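PDB 6BBT: major pilin backbone protein T-antigen, T13 from Streptococcus pyogenes, which probably builds the shaft of the streptococcal surface pilus as its repeating backbone subunit and is itself the T-antigen used in serotyping. Local coordinates for residues F178-E183 with I230-T235; Q192-I197 with A224-G229; S158-K163 with H218-L223; A246-G251 with D271-T276. All blocks are in the same frame, centred on the assembly; numbering follows the deposited sequence. Where two conformers were deposited one is given.

Interaction 1 (F178-E183 with I230-T235); sequences FTLILE and ISYKLT
Leu180 and Leu182 pack against Tyr232 and Leu234 on the inward face of two antiparallel strands, the middle pair of the four-stranded layer in a transthyretin-like beta sandwich. Leu182 does most of the joining at one end: its CD2 lies 3.8 Å from Tyr232 CB, and its CB is 4.0 Å from CD1 of Ile230. At the other end Leu234 bends back toward the partner strand, placing its CD1 4.0 Å from Phe178 CD2; the Phe178 ring then runs nearly parallel to that of Phe213. Tyr232 has CG between its backbone N and carbonyl carbon (chi1 63°), which sends the ring away from 178-183 and into the sandwich, where OH is hydrogen-bonded to Asp271 OD2 of the opposite layer.

Five main-chain hydrogen bonds join strands whose directions differ by 166°. The pairs Thr179-Thr235 and Ile181-Lys233 each exchange two. Thr179 N approaches Thr235 O from 36° out of the carbonyl plane, whereas Thr235 N returns to Thr179 O within that plane.

On the outward face the side chains run alongside one another. Ile181 CG2 and Lys233 CG are only 3.2 Å apart, tighter than normal carbon contact. Thr179 CB sits 3.4 Å from Thr235 OG1, while Thr179 OG1 donates to a water and is also hydrogen-bonded to Lys212 NZ. Glu183 OE1 stays 4.3 Å from Lys233 NZ, too far for a salt bridge. At this polar end one water donates to Glu183 O at 3.0 Å and accepts from Ser231 N at 2.7 Å.

Interaction 2 (Q192-I197 with A224-G229); sequences QVVKII and AKLPIG
Val194 makes the dry part of this contact, wedging its two methyl groups against Leu226 and Pro227. With CG1 anti to the backbone N (chi1 176°), the branches spread along the partner chain: CG1 comes within 3.8 Å of Leu226 CD1, while CG2 lies 3.8 Å from Pro227 CD. All three residues are buried, and Leu226 continues the apolar packing onto Leu159 of strand 148-166.

Even at the closest point of the backbones, Val194 to Leu226, the alpha carbons are 6.5 Å apart, too wide for direct main-chain pairing. On the loose, wet side, at Lys195, Ala224 and Lys225, water fills the role of the missing bonds. One water accepts from Lys195 N at 3.0 Å and donates to Lys225 O at 3.0 Å. A second donates to Lys195 O at 2.7 Å and accepts from Lys225 N at 2.7 Å. A third takes the N-H of Ala224 at 2.8 Å and reaches Lys195 O more weakly. The lysine ammonium groups turn elsewhere: Lys195 forms a salt bridge with Asp204, and Lys225 with Asp21 and Glu23 of the amino-terminal Spy0128-like region, so the contact borders the junction between domains.

Direct pairing resumes at Ile197 N, hydrogen-bonded to Met222 O. The arrangement is thus that of two antiparallel strands in a beta sandwich, prised apart and bridged by water where one turns a corner at Ala224 and Lys225.

Interaction 3 (S158-K163 with H218-L223); sequences SLKIEK and HQSIML
Main-chain hydrogen bonding dominates between 158-163 and 218-223, whose strands 158-163 and 220-223 run at 171° to each other. Leu159 exchanges two bonds with Leu223 and Ile161 two with Ile221, all four at 2.9 Å between N and O. Beyond the regular pairing, Lys163 N reaches Gln219 O nearly in line with its C=O bond. The last link, from His218 N to Lys163 O, is short at 2.7 Å but bent to 141° at the hydrogen, in keeping with a chain that turns at His218 on a positive phi.

Apolar contact lies on the buried face. Ile161 CB is 3.9 Å from Ile221 CG2, and Leu159 CB is 4.3 Å from Leu223 CD1. Ile161 and Leu159 continue inward onto Leu234 and Tyr232 of the facing layer.

The polar side chains occupy the other face. Lys160, extended beyond CG, passes its CE 3.8 Å from Ser220 CB. Glu162 also stretches out, with CG 3.4 Å from Gln219 O and OE2 3.6 Å from His218 CD2; its carboxylate is inclined 41° to the imidazole. OE2 accepts a weak hydrogen bond from Gln164 NE2, the approach to His218 being a contact only, and OE1 is close to the like-charged Glu272.

The covalent contribution comes from Lys163. Its side chain leaves the strand pair for the interior, where NZ is linked to CG of Asn277, with Glu236 near enough for a weak hydrogen bond. A lysine-asparagine isopeptide crosslink beside a carboxylate, joining the first and last strands of a domain, is a hallmark of Gram-positive pilin sandwiches.

Interaction 4 (A246-G251 with D271-T276); sequences ATLKEG and DEIVVT
The Asp271 carboxylate has one face covered by Leu248, whose CD1 stands 3.6 Å from Asp271 CG and almost directly above the plane of the group. Beside its OD1 runs the Glu250 side chain, pointing the same way, with OE2 3.7 Å from OD1 and the two carboxylate planes turned 70° apart. OD2 of Asp271 is held by the hydrogen bond with Tyr232 OH. Two acids this close, with Asp267 also near Glu250 OE2, may favour proton uptake by one of them.

The same Leu248 CD1 meets Ile273 CG1 at 3.7 Å; Leu248 CG points away from its own main-chain nitrogen (chi1 170°), which carries that methyl toward the partner strand. Ala246 extends the apolar row, its CB lying 4.1 Å from Val275 CG2 and 4.2 Å from Ile273 CG2. On the opposite face Thr247 OG1 lies alongside Val274, and a water bridges the strands there, 2.9 Å from Thr247 OG1 and donating to Glu272 O at 3.0 Å.

Four backbone hydrogen bonds hold the antiparallel register: Thr247 exchanges two with Val274, and Lys249 two with Glu272. The shortest is Lys249 N to Glu272 O, 2.8 Å. The strand directions differ by 163°.

Strand 271-279 lies between 242-250 and the parallel strand 148-166, and 253-257 pairs with 242-250 on its other side. Leu248, Ile273 and Val275 face inward, where Tyr232 and Leu234 of strand 231-236 cover them.

How the interactions relate
All four contacts are partly buried. Interactions 3 and 4 belong to one layer of the sandwich: strands 148-166 and 271-279 are neighbours, Lys160 O and Glu162 O receiving the N-H groups of Ile273 and Val275. Interaction 1 supplies the facing layer. These three use direct antiparallel pairing, with a mainly apolar inner face toward the core, which in interaction 4 also takes in Asp271 and Glu250, and a mixed outer face at the surface where Ile181, Met222 and Val274 stand among polar groups. Interaction 2, where only Val194, Leu226 and Pro227 of the touching residues are buried, replaces main-chain bonds by waters; it shares strand 220-227 with interaction 3 and meets interaction 1 where Leu182 CD1 touches Val194 and Leu226.

Interaction 1 (F178-E183 with I230-T235)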
# COMPACT_ATOMS: atom_id res chain seq x y z
N PHE A 178 9.03 -26.28 -14.36
CA PHE A 178 8.02 -25.59 -13.56
C PHE A 178 7.42 -24.43 -14.33
O PHE A 178 8.07 -23.82 -15.19
CB PHE A 178 8.66 -25.01 -12.31
CG PHE A 178 9.08 -26.05 -11.33
CD1 PHE A 178 10.33 -26.65 -11.43
CD2 PHE A 178 8.23 -26.43 -10.31
CE1 PHE A 178 10.71 -27.62 -10.52
CE2 PHE A 178 8.61 -27.40 -9.40
CZ PHE A 178 9.86 -27.99 -9.50
N THR A 179 6.20 -24.07 -13.93
CA THR A 179 5.49 -22.91 -14.44
C THR A 179 4.92 -22.14 -13.25
O THR A 179 4.25 -22.72 -12.42
CB THR A 179 4.35 -23.33 -15.40
OG1 THR A 179 4.89 -24.08 -16.49
CG2 THR A 179 3.65 -22.13 -15.98
N LEU A 180 5.23 -20.86 -13.17
CA LEU A 180 4.69 -19.97 -12.18
C LEU A 180 3.91 -18.87 -12.89
O LEU A 180 4.36 -18.34 -13.91
CB LEU A 180 5.82 -19.36 -11.37
CG LEU A 180 5.49 -18.33 -10.30
CD1 LEU A 180 4.81 -18.95 -9.09
CD2 LEU A 180 6.77 -17.62 -9.92
N ILE A 181 2.75 -18.52 -12.33
CA ILE A 181 2.01 -17.37 -12.77
C ILE A 181 1.63 -16.56 -11.53
O ILE A 181 1.19 -17.12 -10.53
CB ILE A 181 0.81 -17.75 -13.67
CG1 ILE A 181 -0.00 -16.52 -14.07
CG2 ILE A 181 -0.10 -18.74 -12.98
CD1 ILE A 181 -0.85 -16.77 -15.30
N LEU A 182 1.90 -15.26 -11.58
CA LEU A 182 1.43 -14.34 -10.57
C LEU A 182 0.19 -13.70 -11.18
O LEU A 182 0.28 -13.08 -12.23
CB LEU A 182 2.50 -13.29 -10.29
CG LEU A 182 3.90 -13.77 -9.91
CD1 LEU A 182 4.74 -12.55 -9.60
CD2 LEU A 182 3.89 -14.70 -8.72
N GLU A 183 -0.97 -13.87 -10.56
CA GLU A 183 -2.20 -13.34 -11.14
C GLU A 183 -2.30 -11.88 -10.77
O GLU A 183 -1.96 -11.51 -9.65
CB GLU A 183 -3.46 -14.04 -10.62
CG GLU A 183 -3.47 -15.55 -10.73
CD GLU A 183 -3.65 -16.06 -12.14
OE1 GLU A 183 -3.63 -17.30 -12.28
OE2 GLU A 183 -3.83 -15.26 -13.09
N ILE A 230 -1.37 -10.74 -3.71
CA ILE A 230 -1.59 -11.31 -5.04
C ILE A 230 -1.69 -12.81 -4.92
O ILE A 230 -1.26 -13.38 -3.93
CB ILE A 230 -0.53 -10.91 -6.09
CG1 ILE A 230 0.88 -11.36 -5.71
CG2 ILE A 230 -0.58 -9.41 -6.31
CD1 ILE A 230 1.83 -11.29 -6.90
N SER A 231 -2.27 -13.44 -5.92
CA SER A 231 -2.38 -14.88 -5.93
C SER A 231 -1.43 -15.44 -6.98
O SER A 231 -1.17 -14.79 -8.00
CB SER A 231 -3.80 -15.30 -6.22
OG SER A 231 -4.64 -14.95 -5.14
N TYR A 232 -0.89 -16.61 -6.71
CA TYR A 232 -0.03 -17.31 -7.66
C TYR A 232 -0.40 -18.78 -7.77
O TYR A 232 -1.03 -19.33 -6.88
CB TYR A 232 1.45 -17.20 -7.26
CG TYR A 232 1.81 -17.83 -5.94
CD1 TYR A 232 2.15 -19.19 -5.86
CD2 TYR A 232 1.82 -17.09 -4.76
CE1 TYR A 232 2.49 -19.78 -4.64
CE2 TYR A 232 2.15 -17.67 -3.54
CZ TYR A 232 2.48 -19.01 -3.49
OH TYR A 232 2.82 -19.59 -2.28
N LYS A 233 -0.01 -19.40 -8.88
CA LYS A 233 -0.06 -20.84 -8.94
C LYS A 233 1.22 -21.40 -9.56
O LYS A 233 1.81 -20.80 -10.46
CB LYS A 233 -1.31 -21.34 -9.64
CG LYS A 233 -1.42 -21.02 -11.09
CD LYS A 233 -2.59 -21.75 -11.74
CE LYS A 233 -3.92 -21.11 -11.39
NZ LYS A 233 -4.95 -21.39 -12.44
N LEU A 234 1.64 -22.53 -9.00
CA LEU A 234 2.86 -23.21 -9.41
C LEU A 234 2.46 -24.59 -9.89
O LEU A 234 1.70 -25.28 -9.24
CB LEU A 234 3.83 -23.34 -8.24
CG LEU A 234 5.15 -24.06 -8.54
CD1 LEU A 234 6.00 -23.26 -9.52
CD2 LEU A 234 5.91 -24.33 -7.24
N THR A 235 2.97 -24.99 -11.05
CA THR A 235 2.81 -26.35 -11.53
C THR A 235 4.17 -26.91 -11.91
O THR A 235 5.14 -26.16 -12.07
CB THR A 235 1.90 -26.42 -12.76
OG1 THR A 235 2.45 -25.60 -13.78
CG2 THR A 235 0.52 -25.93 -12.45
O HOH W 1 1.29 -22.48 -12.92
O HOH W 2 5.28 -26.62 -15.57
O HOH W 3 -3.85 -11.70 -7.34

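Interaction 2 (Q192-I197 with A224-G229)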
# COMPACT_ATOMS: atom_id res chain seq x y z
N GLN A 192 3.10 -5.58 -14.98
CA GLN A 192 4.13 -5.06 -14.07
C GLN A 192 5.09 -6.17 -13.73
O GLN A 192 4.77 -7.36 -13.90
CB GLN A 192 3.47 -4.46 -12.83
CG GLN A 192 2.57 -3.30 -13.19
CD GLN A 192 3.35 -2.11 -13.71
OE1 GLN A 192 4.35 -1.74 -13.16
NE2 GLN A 192 2.88 -1.53 -14.78
N VAL A 193 6.29 -5.82 -13.26
CA VAL A 193 7.35 -6.81 -13.07
C VAL A 193 7.67 -6.99 -11.58
O VAL A 193 7.58 -6.05 -10.79
CB VAL A 193 8.63 -6.52 -13.88
CG1 VAL A 193 8.36 -6.59 -15.37
CG2 VAL A 193 9.25 -5.18 -13.58
N VAL A 194 7.96 -8.23 -11.23
CA VAL A 194 8.39 -8.63 -9.91
C VAL A 194 9.74 -9.34 -10.10
O VAL A 194 9.91 -10.16 -11.02
CB VAL A 194 7.35 -9.60 -9.26
CG1 VAL A 194 7.83 -10.12 -7.90
CG2 VAL A 194 6.00 -8.89 -9.08
N LYS A 195 10.68 -9.05 -9.22
CA LYS A 195 12.01 -9.63 -9.31
C LYS A 195 12.05 -11.09 -8.87
O LYS A 195 11.36 -11.49 -7.94
CB LYS A 195 13.00 -8.82 -8.48
CG LYS A 195 13.09 -7.38 -8.91
CD LYS A 195 13.82 -7.29 -10.25
CE LYS A 195 13.61 -5.96 -10.88
NZ LYS A 195 14.50 -5.88 -12.07
N ILE A 196 12.85 -11.89 -9.56
CA ILE A 196 13.12 -13.25 -9.19
C ILE A 196 14.65 -13.44 -9.23
O ILE A 196 15.31 -12.87 -10.10
CB ILE A 196 12.40 -14.24 -10.11
CG1 ILE A 196 12.51 -15.68 -9.60
CG2 ILE A 196 12.87 -14.18 -11.55
CD1 ILE A 196 11.53 -16.63 -10.26
N ILE A 197 15.17 -14.25 -8.32
CA ILE A 197 16.59 -14.62 -8.33
C ILE A 197 16.67 -16.07 -8.72
O ILE A 197 16.12 -16.94 -8.05
CB ILE A 197 17.30 -14.35 -7.00
CG1 ILE A 197 17.17 -12.86 -6.67
CG2 ILE A 197 18.77 -14.81 -7.09
CD1 ILE A 197 17.54 -12.49 -5.25
N ALA A 224 12.05 -12.23 -3.82
CA ALA A 224 12.35 -11.68 -2.48
C ALA A 224 11.55 -10.43 -2.10
O ALA A 224 11.54 -10.04 -0.93
CB ALA A 224 13.84 -11.38 -2.36
N LYS A 225 10.93 -9.79 -3.10
CA LYS A 225 10.22 -8.53 -2.94
C LYS A 225 8.85 -8.66 -3.61
O LYS A 225 8.49 -7.92 -4.50
CB LYS A 225 11.05 -7.39 -3.53
CG LYS A 225 12.42 -7.17 -2.84
CD LYS A 225 13.30 -6.14 -3.56
CE LYS A 225 14.73 -6.10 -2.99
NZ LYS A 225 15.61 -5.07 -3.66
N LEU A 226 8.09 -9.65 -3.14
CA LEU A 226 6.85 -10.05 -3.74
C LEU A 226 5.68 -9.22 -3.16
O LEU A 226 5.62 -9.04 -1.94
CB LEU A 226 6.63 -11.54 -3.45
CG LEU A 226 5.50 -12.27 -4.14
CD1 LEU A 226 5.62 -12.29 -5.66
CD2 LEU A 226 5.45 -13.69 -3.63
N PRO A 227 4.77 -8.72 -4.02
CA PRO A 227 3.63 -7.98 -3.50
C PRO A 227 2.73 -8.84 -2.61
O PRO A 227 2.58 -10.05 -2.85
CB PRO A 227 2.88 -7.54 -4.76
CG PRO A 227 3.88 -7.56 -5.84
CD PRO A 227 4.82 -8.68 -5.49
N ILE A 228 2.21 -8.21 -1.56
CA ILE A 228 1.31 -8.86 -0.62
C ILE A 228 -0.11 -8.80 -1.16
O ILE A 228 -0.55 -7.77 -1.66
CB ILE A 228 1.41 -8.23 0.79
CG1 ILE A 228 2.73 -8.67 1.40
CG2 ILE A 228 0.23 -8.68 1.68
CD1 ILE A 228 3.11 -7.95 2.66
N GLY A 229 -0.81 -9.93 -1.09
CA GLY A 229 -2.20 -9.98 -1.52
C GLY A 229 -2.42 -10.43 -2.95
O GLY A 229 -3.57 -10.49 -3.38
O HOH W 4 9.92 -7.15 -7.01
O HOH W 5 10.62 -10.07 -5.77
O HOH W 6 13.89 -11.64 -5.91

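Interaction 3 (S158-K163 with H218-L223)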
# COMPACT_ATOMS: atom_id res chain seq x y z
N SER A 158 7.90 -12.67 0.39
CA SER A 158 8.82 -13.47 -0.41
C SER A 158 8.27 -14.88 -0.63
O SER A 158 7.49 -15.37 0.17
CB SER A 158 10.20 -13.54 0.24
OG SER A 158 10.17 -14.29 1.44
N LEU A 159 8.70 -15.49 -1.72
CA LEU A 159 8.39 -16.87 -2.00
C LEU A 159 9.66 -17.57 -2.47
O LEU A 159 10.27 -17.14 -3.44
CB LEU A 159 7.31 -16.98 -3.07
CG LEU A 159 6.97 -18.39 -3.57
CD1 LEU A 159 6.46 -19.25 -2.43
CD2 LEU A 159 5.94 -18.34 -4.69
N LYS A 160 10.06 -18.63 -1.78
CA LYS A 160 11.14 -19.48 -2.22
C LYS A 160 10.53 -20.81 -2.66
O LYS A 160 9.61 -21.33 -2.01
CB LYS A 160 12.14 -19.67 -1.09
CG LYS A 160 13.27 -20.64 -1.40
CD LYS A 160 14.31 -20.60 -0.31
CE LYS A 160 15.26 -21.77 -0.43
NZ LYS A 160 16.38 -21.61 0.56
N ILE A 161 11.04 -21.34 -3.78
CA ILE A 161 10.60 -22.61 -4.32
C ILE A 161 11.85 -23.47 -4.46
O ILE A 161 12.80 -23.09 -5.15
CB ILE A 161 9.89 -22.45 -5.67
CG1 ILE A 161 8.64 -21.57 -5.53
CG2 ILE A 161 9.48 -23.81 -6.25
CD1 ILE A 161 8.03 -21.14 -6.84
N GLU A 162 11.83 -24.63 -3.81
CA GLU A 162 12.94 -25.58 -3.90
C GLU A 162 12.49 -26.94 -4.37
O GLU A 162 11.38 -27.38 -4.05
CB GLU A 162 13.59 -25.72 -2.54
CG GLU A 162 14.96 -26.38 -2.62
CD GLU A 162 15.50 -26.74 -1.27
OE1 GLU A 162 15.29 -25.95 -0.32
OE2 GLU A 162 16.14 -27.82 -1.18
N LYS A 163 13.38 -27.62 -5.10
CA LYS A 163 13.15 -28.99 -5.57
C LYS A 163 13.95 -29.97 -4.71
O LYS A 163 15.14 -29.77 -4.47
CB LYS A 163 13.56 -29.11 -7.03
CG LYS A 163 13.37 -30.49 -7.66
CD LYS A 163 11.91 -30.86 -7.88
CE LYS A 163 11.76 -32.36 -8.05
NZ LYS A 163 10.37 -32.81 -8.33
N HIS A 218 17.79 -30.04 -4.96
CA HIS A 218 18.37 -29.03 -4.07
C HIS A 218 18.55 -27.62 -4.65
O HIS A 218 19.05 -26.75 -3.95
CB HIS A 218 19.65 -29.56 -3.37
CG HIS A 218 19.35 -30.46 -2.22
ND1 HIS A 218 19.43 -31.83 -2.29
CD2 HIS A 218 18.87 -30.18 -0.98
CE1 HIS A 218 19.06 -32.36 -1.14
NE2 HIS A 218 18.71 -31.38 -0.33
N GLN A 219 18.08 -27.37 -5.86
CA GLN A 219 18.14 -26.04 -6.45
C GLN A 219 16.87 -25.29 -6.04
O GLN A 219 15.81 -25.89 -5.91
CB GLN A 219 18.24 -26.14 -7.97
CG GLN A 219 18.69 -24.86 -8.66
CD GLN A 219 18.78 -25.02 -10.17
OE1 GLN A 219 18.31 -26.01 -10.73
NE2 GLN A 219 19.37 -24.04 -10.84
N SER A 220 17.01 -23.98 -5.83
CA SER A 220 15.88 -23.12 -5.47
C SER A 220 15.83 -21.86 -6.32
O SER A 220 16.81 -21.48 -6.96
CB SER A 220 15.95 -22.73 -4.00
OG SER A 220 17.14 -22.03 -3.72
N ILE A 221 14.68 -21.23 -6.31
CA ILE A 221 14.47 -19.92 -6.92
C ILE A 221 13.80 -19.07 -5.82
O ILE A 221 13.16 -19.64 -4.92
CB ILE A 221 13.66 -20.12 -8.22
CG1 ILE A 221 13.93 -19.04 -9.22
CG2 ILE A 221 12.16 -20.31 -7.95
CD1 ILE A 221 13.37 -19.38 -10.59
N MET A 222 14.00 -17.76 -5.81
CA MET A 222 13.33 -16.90 -4.81
C MET A 222 12.87 -15.58 -5.40
O MET A 222 13.58 -14.94 -6.16
CB MET A 222 14.23 -16.61 -3.60
CG MET A 222 13.46 -15.89 -2.47
SD MET A 222 14.46 -15.21 -1.13
CE MET A 222 15.99 -14.92 -1.99
N LEU A 223 11.65 -15.20 -5.02
CA LEU A 223 11.11 -13.89 -5.33
C LEU A 223 11.15 -13.20 -3.99
O LEU A 223 10.37 -13.54 -3.11
CB LEU A 223 9.68 -13.99 -5.89
CG LEU A 223 9.55 -14.81 -7.17
CD1 LEU A 223 9.11 -16.23 -6.85
CD2 LEU A 223 8.59 -14.20 -8.19

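Interaction 4 (A246-G251 with D271-T276)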
# COMPACT_ATOMS: atom_id res chain seq x y z
N ALA A 246 3.99 -31.46 -2.88
CA ALA A 246 4.59 -30.20 -2.44
C ALA A 246 4.02 -29.78 -1.10
O ALA A 246 2.88 -30.13 -0.77
CB ALA A 246 4.37 -29.12 -3.49
N THR A 247 4.84 -29.06 -0.33
CA THR A 247 4.43 -28.49 0.94
C THR A 247 4.67 -26.98 0.89
O THR A 247 5.60 -26.51 0.22
CB THR A 247 5.21 -29.11 2.13
OG1 THR A 247 6.61 -28.91 1.94
CG2 THR A 247 4.97 -30.61 2.24
N LEU A 248 3.82 -26.24 1.59
CA LEU A 248 3.96 -24.80 1.74
C LEU A 248 4.20 -24.53 3.21
O LEU A 248 3.39 -24.91 4.06
CB LEU A 248 2.70 -24.09 1.25
CG LEU A 248 2.58 -22.59 1.56
CD1 LEU A 248 3.69 -21.80 0.88
CD2 LEU A 248 1.22 -22.07 1.11
N LYS A 249 5.31 -23.86 3.50
CA LYS A 249 5.69 -23.43 4.84
C LYS A 249 5.50 -21.91 4.88
O LYS A 249 6.11 -21.21 4.09
CB LYS A 249 7.16 -23.82 5.08
CG LYS A 249 7.76 -23.42 6.41
CD LYS A 249 7.26 -24.30 7.55
CE LYS A 249 7.61 -23.70 8.91
NZ LYS A 249 9.08 -23.56 9.11
N GLU A 250 4.64 -21.42 5.78
CA GLU A 250 4.37 -19.98 5.94
C GLU A 250 5.01 -19.48 7.22
O GLU A 250 4.53 -19.79 8.32
CB GLU A 250 2.86 -19.70 5.97
CG GLU A 250 2.06 -20.38 4.87
CD GLU A 250 0.66 -19.78 4.68
OE1 GLU A 250 -0.32 -20.49 4.99
OE2 GLU A 250 0.56 -18.60 4.22
N GLY A 251 6.09 -18.72 7.09
CA GLY A 251 6.86 -18.25 8.24
C GLY A 251 7.41 -19.40 9.07
O GLY A 251 8.14 -20.25 8.55
N ASP A 271 6.93 -17.25 2.47
CA ASP A 271 6.51 -18.60 2.03
C ASP A 271 7.74 -19.38 1.53
O ASP A 271 8.62 -18.82 0.86
CB ASP A 271 5.54 -18.55 0.83
CG ASP A 271 4.08 -18.19 1.18
OD1 ASP A 271 3.75 -18.08 2.39
OD2 ASP A 271 3.27 -18.03 0.17
N GLU A 272 7.79 -20.67 1.84
CA GLU A 272 8.66 -21.60 1.12
C GLU A 272 7.88 -22.82 0.68
O GLU A 272 7.22 -23.48 1.51
CB GLU A 272 9.89 -22.01 1.92
CG GLU A 272 10.86 -22.79 1.03
CD GLU A 272 12.10 -23.31 1.73
OE1 GLU A 272 12.26 -23.04 2.95
OE2 GLU A 272 12.90 -24.00 1.04
N ILE A 273 7.96 -23.11 -0.61
CA ILE A 273 7.38 -24.30 -1.19
C ILE A 273 8.51 -25.27 -1.49
O ILE A 273 9.49 -24.89 -2.13
CB ILE A 273 6.57 -23.99 -2.48
CG1 ILE A 273 5.32 -23.17 -2.13
CG2 ILE A 273 6.16 -25.28 -3.18
CD1 ILE A 273 4.50 -22.73 -3.33
N VAL A 274 8.37 -26.50 -1.01
CA VAL A 274 9.32 -27.57 -1.30
C VAL A 274 8.54 -28.57 -2.13
O VAL A 274 7.53 -29.10 -1.68
CB VAL A 274 9.88 -28.24 -0.03
CG1 VAL A 274 10.84 -29.36 -0.40
CG2 VAL A 274 10.58 -27.22 0.86
N VAL A 275 8.99 -28.77 -3.37
CA VAL A 275 8.36 -29.71 -4.28
C VAL A 275 9.22 -30.96 -4.29
O VAL A 275 10.40 -30.90 -4.64
CB VAL A 275 8.30 -29.13 -5.70
CG1 VAL A 275 7.65 -30.12 -6.67
CG2 VAL A 275 7.56 -27.79 -5.69
N THR A 276 8.63 -32.09 -3.91
CA THR A 276 9.36 -33.36 -3.78
C THR A 276 8.99 -34.27 -4.93
O THR A 276 7.80 -34.57 -5.12
CB THR A 276 9.05 -34.03 -2.45
OG1 THR A 276 9.56 -33.18 -1.41
CG2 THR A 276 9.73 -35.43 -2.33
O HOH W 7 7.48 -26.24 2.52